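Local coordinates for protein tyrosinase (Aspergillus oryzae, PDB 6JU8) that probably oxidises L-tyrosine and L-dopa to L-dopaquinone with molecular oxygen at a dinuclear copper centre, at residues D28-Q33 with L170-T175; L45-L50 with P194-R199; W150-F155 with W373-N378. The protein carries 1 engineered substitution. All blocks are in the same frame, centred on the assembly; numbering follows the deposited sequence.

Contact 1: D28-Q33 with L170-T175; sequences DWYLEQ and LPILVT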
loop_
_atom_site.group_PDB
_atom_site.type_symbol
_atom_site.label_atom_id
_atom_site.label_comp_id
_atom_site.label_asym_id
_atom_site.label_seq_id
_atom_site.Cartn_x
_atom_site.Cartn_y
_atom_site.Cartn_z
ATOM N N ASP A 28 9.332 4.124 -20.032
ATOM C CA ASP A 28 10.341 4.837 -20.810
ATOM C C ASP A 28 10.192 6.337 -20.593
ATOM O O ASP A 28 11.167 7.075 -20.410
ATOM C CB ASP A 28 10.239 4.545 -22.311
ATOM C CG ASP A 28 10.581 3.129 -22.714
ATOM O OD1 ASP A 28 11.136 2.380 -21.881
ATOM O OD2 ASP A 28 10.257 2.767 -23.878
ATOM N N TRP A 29 8.952 6.798 -20.665
ATOM C CA TRP A 29 8.671 8.228 -20.538
ATOM C C TRP A 29 9.057 8.745 -19.166
ATOM O O TRP A 29 9.684 9.807 -19.064
ATOM C CB TRP A 29 7.184 8.440 -20.798
ATOM C CG TRP A 29 6.676 9.823 -20.640
ATOM C CD1 TRP A 29 6.742 10.876 -21.503
ATOM C CD2 TRP A 29 5.944 10.302 -19.494
ATOM N NE1 TRP A 29 6.123 11.980 -20.965
ATOM C CE2 TRP A 29 5.625 11.662 -19.726
ATOM C CE3 TRP A 29 5.561 9.701 -18.299
ATOM C CZ2 TRP A 29 4.925 12.416 -18.789
ATOM C CZ3 TRP A 29 4.867 10.436 -17.362
ATOM C CH2 TRP A 29 4.558 11.789 -17.628
ATOM N N TYR A 30 8.729 8.008 -18.107
ATOM C CA TYR A 30 9.085 8.447 -16.763
ATOM C C TYR A 30 10.601 8.542 -16.645
ATOM O O TYR A 30 11.118 9.517 -16.089
ATOM C CB TYR A 30 8.486 7.501 -15.695
ATOM C CG TYR A 30 8.873 8.006 -14.305
ATOM C CD1 TYR A 30 8.271 9.152 -13.802
ATOM C CD2 TYR A 30 9.854 7.389 -13.546
ATOM C CE1 TYR A 30 8.583 9.665 -12.556
ATOM C CE2 TYR A 30 10.186 7.906 -12.300
ATOM C CZ TYR A 30 9.556 9.029 -11.817
ATOM O OH TYR A 30 9.888 9.574 -10.594
ATOM N N LEU A 31 11.328 7.561 -17.184
ATOM C CA LEU A 31 12.794 7.633 -17.066
ATOM C C LEU A 31 13.338 8.753 -17.931
ATOM O O LEU A 31 14.289 9.422 -17.518
ATOM C CB LEU A 31 13.414 6.278 -17.453
ATOM C CG LEU A 31 12.983 5.118 -16.539
ATOM C CD1 LEU A 31 13.499 3.786 -17.042
ATOM C CD2 LEU A 31 13.412 5.341 -15.094
ATOM N N GLU A 32 12.773 9.008 -19.105
ATOM C CA GLU A 32 13.232 10.134 -19.928
ATOM C C GLU A 32 13.031 11.441 -19.148
ATOM O O GLU A 32 13.857 12.353 -19.167
ATOM C CB GLU A 32 12.449 10.226 -21.233
ATOM C CG GLU A 32 12.524 9.164 -22.289
ATOM C CD GLU A 32 11.484 9.289 -23.392
ATOM O OE1 GLU A 32 10.788 10.319 -23.556
ATOM O OE2 GLU A 32 11.334 8.304 -24.154
ATOM N N GLN A 33 11.880 11.546 -18.474
ATOM C CA GLN A 33 11.550 12.764 -17.741
ATOM C C GLN A 33 12.501 12.973 -16.562
ATOM O O GLN A 33 12.751 14.131 -16.230
ATOM C CB GLN A 33 10.101 12.722 -17.244
ATOM C CG GLN A 33 9.073 12.768 -18.384
ATOM C CD GLN A 33 8.985 14.169 -18.970
ATOM O OE1 GLN A 33 8.659 15.097 -18.234
ATOM N NE2 GLN A 33 9.339 14.305 -20.245
ATOM N N LEU A 170 3.633 -3.406 -12.831
ATOM C CA LEU A 170 2.931 -2.119 -12.954
ATOM C C LEU A 170 3.901 -0.972 -13.243
ATOM O O LEU A 170 5.069 -1.008 -12.866
ATOM C CB LEU A 170 2.188 -1.772 -11.661
ATOM C CG LEU A 170 1.108 -2.729 -11.188
ATOM C CD1 LEU A 170 0.298 -2.156 -10.024
ATOM C CD2 LEU A 170 0.183 -3.181 -12.292
ATOM N N PRO A 171 3.443 0.099 -13.884
ATOM C CA PRO A 171 4.343 1.242 -14.143
ATOM C C PRO A 171 5.005 1.758 -12.870
ATOM O O PRO A 171 4.377 1.865 -11.803
ATOM C CB PRO A 171 3.378 2.334 -14.634
ATOM C CG PRO A 171 2.259 1.560 -15.258
ATOM C CD PRO A 171 2.071 0.336 -14.373
ATOM N N ILE A 172 6.263 2.163 -13.036
ATOM C CA ILE A 172 6.973 2.841 -11.944
ATOM C C ILE A 172 6.085 3.899 -11.303
ATOM O O ILE A 172 5.881 3.948 -10.081
ATOM C CB ILE A 172 8.277 3.484 -12.447
ATOM C CG1 ILE A 172 9.275 2.463 -13.025
ATOM C CG2 ILE A 172 8.930 4.282 -11.342
ATOM C CD1 ILE A 172 10.337 3.074 -13.923
ATOM N N LEU A 173 5.577 4.786 -12.166
ATOM C CA LEU A 173 4.922 5.985 -11.623
ATOM C C LEU A 173 3.641 5.603 -10.913
ATOM O O LEU A 173 3.221 6.268 -9.963
ATOM C CB LEU A 173 4.712 6.965 -12.793
ATOM C CG LEU A 173 4.076 8.299 -12.453
ATOM C CD1 LEU A 173 4.893 9.051 -11.413
ATOM C CD2 LEU A 173 3.948 9.156 -13.717
ATOM N N VAL A 174 2.967 4.529 -11.349
ATOM C CA VAL A 174 1.720 4.125 -10.684
ATOM C C VAL A 174 1.964 3.679 -9.254
ATOM O O VAL A 174 1.054 3.745 -8.408
ATOM C CB VAL A 174 1.058 3.044 -11.555
ATOM C CG1 VAL A 174 0.133 2.128 -10.803
ATOM C CG2 VAL A 174 0.311 3.675 -12.739
ATOM N N THR A 175 3.184 3.225 -8.950
ATOM C CA THR A 175 3.474 2.663 -7.631
ATOM C C THR A 175 4.030 3.707 -6.671
ATOM O O THR A 175 4.348 3.327 -5.551
ATOM C CB THR A 175 4.440 1.466 -7.712
ATOM O OG1 THR A 175 5.745 1.869 -8.161
ATOM C CG2 THR A 175 3.886 0.419 -8.667
#
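Y30 and I172 meet where helix 26-34 packs across the 3-10 turn 173-175, in the loop that precedes strand 178-182; the join is wholly apolar, and no hydrogen bond crosses it. From CB, which points at the turn, the Y30 ring extends with both aliphatic side chains on one side of its plane. With CG anti to the backbone N (chi1 -179°), the CD2/CE2 flank lies toward I172 and the CD1/CE1 flank toward L173, and both methyls come in obliquely. On the first flank, Y30 CD2 lies 3.9 Å from I172 CG2, with CE2 just beyond. On the second, Y30 CE1 is 3.9 Å from L173 CD1, and CD1 follows closely. Beyond both residues the hydroxyl OH bonds D249 of the second subunit, so this tyrosine joins a buried seam of one chain to the dimer interface. L173 is shared: its other methyl, CD2, meets the edge of the W29 indole near its plane, 4.0 Å from CZ3. L31 widens the patch, with CD2 placed 4.0 Å from I172 CD1. The turn is braced from within at I172 O, which takes T175 OG1 at 2.8 Å and T175 N at 3.0 Å, both from the same face of the carbonyl plane.

Contact 2: L45-L50 with P194-R199; sequences LFVEAL and PNPLYR
L197, whose side chain packs on F46 and L50, gives its backbone N to N195 OD1 at 2.9 Å and 162°, closing an Asx turn. The N-H comes in well above the amide plane, 61° out of it. N195 O receives Y198 N, a second clasp on the curl.

Held in this shape, the turn presents P196 and L197 to helix 41-55. The proline ring fits across the backbone at V47: its CD touches V47 CG1 at 3.7 Å and its CG rests 3.6 Å from V47 O. On the ring's other flank, P196 CB meets L50 CG at 3.9 Å. P196 O accepts Q54 NE2 of the same helix, beside L50 CD2. L197 carries its CG opposite its own carbonyl carbon (chi1 -68°), which brings CD2 into the corner between L50 and F46. There CD2 reaches L50 CD2 at 3.7 Å and F46 CZ at 3.9 Å, while CD1 faces F46 CE2; the approach to the phenyl ring is oblique, and the leucine and phenylalanine side chains cross at about a right angle.

All five touching residues are buried. Helix 103-129 receives L50 on Y114 and L45 on M122, strand 178-182 lies against V47 through V179 and V181, and a salt bridge from E48 to K193 ties the helix to strand 190-194.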
loop_
_atom_site.group_PDB
_atom_site.type_symbol
_atom_site.label_atom_id
_atom_site.label_comp_id
_atom_site.label_asym_id
_atom_site.label_seq_id
_atom_site.Cartn_x
_atom_site.Cartn_y
_atom_site.Cartn_z
ATOM N N LEU A 45 3.249 18.750 -16.296
ATOM C CA LEU A 45 1.979 19.044 -16.957
ATOM C C LEU A 45 0.952 17.951 -16.685
ATOM O O LEU A 45 -0.226 18.194 -16.415
ATOM C CB LEU A 45 2.237 19.174 -18.463
ATOM C CG LEU A 45 2.891 20.476 -18.939
ATOM C CD1 LEU A 45 3.202 20.375 -20.433
ATOM C CD2 LEU A 45 2.022 21.683 -18.580
ATOM N N PHE A 46 1.400 16.682 -16.783
ATOM C CA PHE A 46 0.463 15.574 -16.645
ATOM C C PHE A 46 -0.022 15.513 -15.199
ATOM O O PHE A 46 -1.223 15.421 -14.929
ATOM C CB PHE A 46 1.108 14.275 -17.109
ATOM C CG PHE A 46 0.258 13.041 -17.229
ATOM C CD1 PHE A 46 -1.119 13.038 -17.092
ATOM C CD2 PHE A 46 0.891 11.805 -17.475
ATOM C CE1 PHE A 46 -1.883 11.870 -17.203
ATOM C CE2 PHE A 46 0.135 10.654 -17.618
ATOM C CZ PHE A 46 -1.245 10.673 -17.495
ATOM N N VAL A 47 0.905 15.606 -14.244
ATOM C CA VAL A 47 0.508 15.577 -12.828
ATOM C C VAL A 47 -0.411 16.737 -12.470
ATOM O O VAL A 47 -1.447 16.565 -11.815
ATOM C CB VAL A 47 1.772 15.609 -11.929
ATOM C CG1 VAL A 47 1.404 15.849 -10.482
ATOM C CG2 VAL A 47 2.554 14.314 -12.092
ATOM N N GLU A 48 -0.055 17.951 -12.903
ATOM C CA GLU A 48 -0.830 19.118 -12.501
ATOM C C GLU A 48 -2.187 19.117 -13.196
ATOM O O GLU A 48 -3.191 19.435 -12.553
ATOM C CB GLU A 48 -0.076 20.417 -12.792
ATOM C CG GLU A 48 1.212 20.575 -11.991
ATOM C CD GLU A 48 1.053 20.993 -10.549
ATOM O OE1 GLU A 48 -0.072 21.196 -10.068
ATOM O OE2 GLU A 48 2.077 21.131 -9.851
ATOM N N ALA A 49 -2.209 18.742 -14.469
ATOM C CA ALA A 49 -3.499 18.693 -15.176
ATOM C C ALA A 49 -4.423 17.634 -14.591
ATOM O O ALA A 49 -5.627 17.856 -14.396
ATOM C CB ALA A 49 -3.300 18.428 -16.656
ATOM N N LEU A 50 -3.864 16.439 -14.353
ATOM C CA LEU A 50 -4.745 15.377 -13.862
ATOM C C LEU A 50 -5.243 15.694 -12.461
ATOM O O LEU A 50 -6.374 15.380 -12.093
ATOM C CB LEU A 50 -4.054 14.018 -13.906
ATOM C CG LEU A 50 -4.928 12.821 -13.559
ATOM C CD1 LEU A 50 -6.168 12.722 -14.439
ATOM C CD2 LEU A 50 -4.116 11.528 -13.702
ATOM N N PRO A 194 1.175 14.827 -4.016
ATOM C CA PRO A 194 0.469 13.545 -4.190
ATOM C C PRO A 194 0.349 13.214 -5.671
ATOM O O PRO A 194 -0.020 14.061 -6.484
ATOM C CB PRO A 194 -0.907 13.827 -3.578
ATOM C CG PRO A 194 -0.701 15.010 -2.678
ATOM C CD PRO A 194 0.388 15.851 -3.296
ATOM N N ASN A 195 0.617 11.948 -5.989
ATOM C CA ASN A 195 0.630 11.506 -7.377
ATOM C C ASN A 195 -0.758 11.124 -7.848
ATOM O O ASN A 195 -1.318 10.149 -7.333
ATOM C CB ASN A 195 1.572 10.297 -7.442
ATOM C CG ASN A 195 1.650 9.714 -8.833
ATOM O OD1 ASN A 195 1.090 10.265 -9.807
ATOM N ND2 ASN A 195 2.289 8.564 -8.924
ATOM N N PRO A 196 -1.354 11.834 -8.802
ATOM C CA PRO A 196 -2.736 11.528 -9.215
ATOM C C PRO A 196 -2.859 10.226 -10.013
ATOM O O PRO A 196 -3.996 9.804 -10.267
ATOM C CB PRO A 196 -3.132 12.748 -10.055
ATOM C CG PRO A 196 -1.804 13.148 -10.674
ATOM C CD PRO A 196 -0.794 12.967 -9.569
ATOM N N LEU A 197 -1.722 9.602 -10.367
ATOM C CA LEU A 197 -1.786 8.303 -11.028
ATOM C C LEU A 197 -1.794 7.147 -10.038
ATOM O O LEU A 197 -2.032 5.987 -10.424
ATOM C CB LEU A 197 -0.617 8.136 -11.998
ATOM C CG LEU A 197 -0.656 9.060 -13.218
ATOM C CD1 LEU A 197 0.693 8.993 -13.900
ATOM C CD2 LEU A 197 -1.804 8.674 -14.135
ATOM N N TYR A 198 -1.534 7.415 -8.763
ATOM C CA TYR A 198 -1.421 6.331 -7.782
ATOM C C TYR A 198 -2.756 5.732 -7.387
ATOM O O TYR A 198 -2.866 4.554 -7.099
ATOM C CB TYR A 198 -0.714 6.900 -6.563
ATOM C CG TYR A 198 -0.420 6.056 -5.373
ATOM C CD1 TYR A 198 0.521 5.024 -5.439
ATOM C CD2 TYR A 198 -1.030 6.286 -4.145
ATOM C CE1 TYR A 198 0.830 4.243 -4.344
ATOM C CE2 TYR A 198 -0.728 5.519 -3.026
ATOM C CZ TYR A 198 0.199 4.501 -3.141
ATOM O OH TYR A 198 0.500 3.741 -2.030
ATOM N N ARG A 199 -3.780 6.588 -7.347
ATOM C CA ARG A 199 -5.097 6.211 -6.885
ATOM C C ARG A 199 -6.041 7.361 -7.207
ATOM O O ARG A 199 -5.551 8.449 -7.560
ATOM C CB ARG A 199 -5.178 5.892 -5.387
ATOM C CG ARG A 199 -4.806 7.022 -4.454
ATOM C CD ARG A 199 -5.959 7.915 -4.020
ATOM N NE ARG A 199 -5.479 8.802 -2.934
ATOM C CZ ARG A 199 -5.460 8.404 -1.671
ATOM N NH1 ARG A 199 -5.890 7.178 -1.372
ATOM N NH2 ARG A 199 -5.011 9.208 -0.723
#

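Contact 3: W150-F155 with W373-N378; sequences WDFARF and WLHHCN. With CU (copper (II) ion), chain D.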
loop_
_atom_site.group_PDB
_atom_site.type_symbol
_atom_site.label_atom_id
_atom_site.label_comp_id
_atom_site.label_asym_id
_atom_site.label_seq_id
_atom_site.Cartn_x
_atom_site.Cartn_y
_atom_site.Cartn_z
ATOM N N TRP A 150 0.758 1.713 -20.705
ATOM C CA TRP A 150 1.428 0.712 -19.871
ATOM C C TRP A 150 1.621 -0.580 -20.649
ATOM O O TRP A 150 0.653 -1.264 -20.994
ATOM C CB TRP A 150 0.600 0.440 -18.618
ATOM C CG TRP A 150 1.097 -0.738 -17.827
ATOM C CD1 TRP A 150 2.389 -1.045 -17.522
ATOM C CD2 TRP A 150 0.261 -1.754 -17.247
ATOM N NE1 TRP A 150 2.414 -2.211 -16.788
ATOM C CE2 TRP A 150 1.132 -2.666 -16.609
ATOM C CE3 TRP A 150 -1.117 -1.991 -17.226
ATOM C CZ2 TRP A 150 0.669 -3.798 -15.936
ATOM C CZ3 TRP A 150 -1.578 -3.120 -16.564
ATOM C CH2 TRP A 150 -0.687 -4.009 -15.934
ATOM N N ASP A 151 2.880 -0.892 -20.938
ATOM C CA ASP A 151 3.173 -2.132 -21.654
ATOM C C ASP A 151 3.186 -3.299 -20.674
ATOM O O ASP A 151 4.215 -3.686 -20.108
ATOM C CB ASP A 151 4.489 -2.045 -22.432
ATOM C CG ASP A 151 4.527 -3.149 -23.495
ATOM O OD1 ASP A 151 3.826 -4.162 -23.340
ATOM O OD2 ASP A 151 5.247 -2.949 -24.498
ATOM N N PHE A 152 1.996 -3.855 -20.454
ATOM C CA PHE A 152 1.831 -4.941 -19.482
ATOM C C PHE A 152 2.542 -6.221 -19.925
ATOM O O PHE A 152 2.688 -7.149 -19.112
ATOM C CB PHE A 152 0.354 -5.194 -19.147
ATOM C CG PHE A 152 -0.537 -5.478 -20.335
ATOM C CD1 PHE A 152 -0.385 -6.643 -21.079
ATOM C CD2 PHE A 152 -1.518 -4.570 -20.729
ATOM C CE1 PHE A 152 -1.215 -6.887 -22.179
ATOM C CE2 PHE A 152 -2.376 -4.806 -21.795
ATOM C CZ PHE A 152 -2.207 -5.982 -22.525
ATOM N N ALA A 153 2.967 -6.315 -21.186
ATOM C CA ALA A 153 3.583 -7.516 -21.728
ATOM C C ALA A 153 5.088 -7.382 -21.909
ATOM O O ALA A 153 5.723 -8.346 -22.349
ATOM C CB ALA A 153 2.909 -7.875 -23.038
ATOM N N ARG A 154 5.678 -6.246 -21.571
ATOM C CA ARG A 154 7.104 -6.003 -21.731
ATOM C C ARG A 154 7.798 -6.139 -20.379
ATOM O O ARG A 154 7.336 -5.568 -19.390
ATOM C CB ARG A 154 7.331 -4.584 -22.271
ATOM C CG ARG A 154 8.802 -4.272 -22.573
ATOM C CD ARG A 154 8.888 -2.859 -23.147
ATOM N NE ARG A 154 10.268 -2.545 -23.491
ATOM C CZ ARG A 154 10.728 -1.308 -23.657
ATOM N NH1 ARG A 154 9.948 -0.260 -23.491
ATOM N NH2 ARG A 154 11.999 -1.126 -23.976
ATOM N N PHE A 155 8.910 -6.859 -20.299
ATOM C CA PHE A 155 9.629 -6.954 -19.033
ATOM C C PHE A 155 10.127 -5.576 -18.631
ATOM O O PHE A 155 10.699 -4.854 -19.462
ATOM C CB PHE A 155 10.819 -7.906 -19.213
ATOM C CG PHE A 155 10.400 -9.332 -19.485
ATOM C CD1 PHE A 155 9.369 -9.937 -18.775
ATOM C CD2 PHE A 155 11.051 -10.076 -20.462
ATOM C CE1 PHE A 155 9.057 -11.261 -19.021
ATOM C CE2 PHE A 155 10.751 -11.411 -20.701
ATOM C CZ PHE A 155 9.741 -12.011 -19.973
ATOM N N TRP A 373 -6.701 3.799 -17.605
ATOM C CA TRP A 373 -6.508 4.502 -18.864
ATOM C C TRP A 373 -5.196 4.112 -19.523
ATOM O O TRP A 373 -5.085 4.108 -20.741
ATOM C CB TRP A 373 -6.534 6.005 -18.557
ATOM C CG TRP A 373 -7.731 6.414 -17.742
ATOM C CD1 TRP A 373 -7.797 6.541 -16.377
ATOM C CD2 TRP A 373 -9.034 6.772 -18.237
ATOM N NE1 TRP A 373 -9.061 6.936 -15.993
ATOM C CE2 TRP A 373 -9.833 7.094 -17.126
ATOM C CE3 TRP A 373 -9.604 6.855 -19.526
ATOM C CZ2 TRP A 373 -11.161 7.494 -17.256
ATOM C CZ3 TRP A 373 -10.931 7.248 -19.652
ATOM C CH2 TRP A 373 -11.709 7.566 -18.514
ATOM N N LEU A 374 -4.202 3.803 -18.693
ATOM C CA LEU A 374 -2.888 3.364 -19.195
ATOM C C LEU A 374 -2.953 1.959 -19.759
ATOM O O LEU A 374 -2.363 1.674 -20.807
ATOM C CB LEU A 374 -1.876 3.453 -18.052
ATOM C CG LEU A 374 -1.767 4.792 -17.328
ATOM C CD1 LEU A 374 -0.726 4.692 -16.219
ATOM C CD2 LEU A 374 -1.455 5.953 -18.265
ATOM N N HIS A 375 -3.726 1.111 -19.089
ATOM C CA HIS A 375 -4.051 -0.213 -19.637
ATOM C C HIS A 375 -4.760 -0.074 -20.975
ATOM O O HIS A 375 -4.380 -0.694 -21.985
ATOM C CB HIS A 375 -4.927 -0.951 -18.618
ATOM C CG HIS A 375 -5.367 -2.310 -19.043
ATOM N ND1 HIS A 375 -4.529 -3.217 -19.651
ATOM C CD2 HIS A 375 -6.580 -2.919 -18.869
ATOM C CE1 HIS A 375 -5.229 -4.329 -19.862
ATOM N NE2 HIS A 375 -6.473 -4.187 -19.407
ATOM N N HIS A 376 -5.837 0.742 -21.007
ATOM C CA HIS A 376 -6.553 0.864 -22.272
ATOM C C HIS A 376 -5.738 1.569 -23.336
ATOM O O HIS A 376 -5.943 1.305 -24.523
ATOM C CB HIS A 376 -7.914 1.555 -22.042
ATOM C CG HIS A 376 -8.920 0.462 -21.744
ATOM N ND1 HIS A 376 -9.409 -0.334 -22.758
ATOM C CD2 HIS A 376 -9.382 -0.064 -20.590
ATOM C CE1 HIS A 376 -10.188 -1.264 -22.234
ATOM N NE2 HIS A 376 -10.196 -1.128 -20.895
ATOM N N CYS A 377 -4.781 2.409 -22.970
ATOM C CA CYS A 377 -3.888 2.963 -23.969
ATOM C C CYS A 377 -3.069 1.852 -24.619
ATOM O O CYS A 377 -2.935 1.813 -25.867
ATOM C CB CYS A 377 -3.060 4.097 -23.329
ATOM S SG CYS A 377 -2.192 5.000 -24.651
ATOM N N ASN A 378 -2.598 0.868 -23.846
ATOM C CA ASN A 378 -1.922 -0.263 -24.482
ATOM C C ASN A 378 -2.882 -1.164 -25.247
ATOM O O ASN A 378 -2.497 -1.711 -26.288
ATOM C CB ASN A 378 -1.139 -1.128 -23.476
ATOM C CG ASN A 378 -0.127 -1.990 -24.214
ATOM O OD1 ASN A 378 0.591 -1.484 -25.096
ATOM N ND2 ASN A 378 -0.052 -3.274 -23.909
HETATM CU CU CU D . -10.740 -2.370 -19.624
HETATM O O HOH W 1 2.031 -4.941 -25.163
HETATM O O HOH W 2 -12.941 -1.841 -19.824
#
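W150 N bonds L374 O at 3.1 Å and 177°, almost straight. It arrives above the carbonyl plane, on the face opposite that used by the helical N-H of N378, so one oxygen serves both the helix and the incoming loop. Packing is tight next to it: W150 O lies 3.1 Å from N378 CB.

A water makes the second polar link, donating to D151 OD1 at 2.7 Å and accepting from N378 ND2 at 2.9 Å. D151 OD1 also takes A153 N in an Asx turn, within the type I turn D151-R154. The remaining oxygens look elsewhere, D151 OD2 to Y456 and N378 OD1 to R381.

Helix 371-389 belongs to the four-helix bundle of the type 3 (dinuclear) copper centre, in the central domain carried by this piece of a longer tyrosinase. On the side turned from the loop, H376 NE2 binds copper at 1.9 Å; H332, H336 and a water complete the coordination. H375, the residue before it, binds H332 O through NE2 instead, making it a second-shell neighbour that may steady a ligand-bearing helix.

The aromatic contacts gather round F152. With CG between backbone N and carbonyl carbon (chi1 55°), its CB sits over the rim of one face of the W150 indole while the ring swings onto the helix. N378 ND2 stands 3.5 Å above the F152 ring plane, offset toward the rim, the amide nearly upright to it at 83°. F152 CE2 meets H375 ND1 at 3.4 Å; these rings pair obliquely, centroids 5.3 Å apart, and V335 of helix 328-340 touches both.

In the fold
From the N terminus, helix 26-34 waits 136 residues for its partner in contact 1, and helix 41-55 waits 143 for the turn of contact 2. The loop 150-155 then opens contact 3, which is closed 217 residues later by helix 371-389. No closure nests inside another; each pair crosses. The long loop after helix 135-144 is shared by contacts 1 and 3. Contacts 1 and 2 adjoin through L173 with L197, contacts 1 and 3 through the D28-R154 salt bridge; contacts 2 and 3 do not touch. Contacts 1 and 2 pin helices 26-34 and 41-55 to the loops round strands 178-182 and 190-194; contact 3 anchors loop 150-155 on copper-bearing helix 371-389.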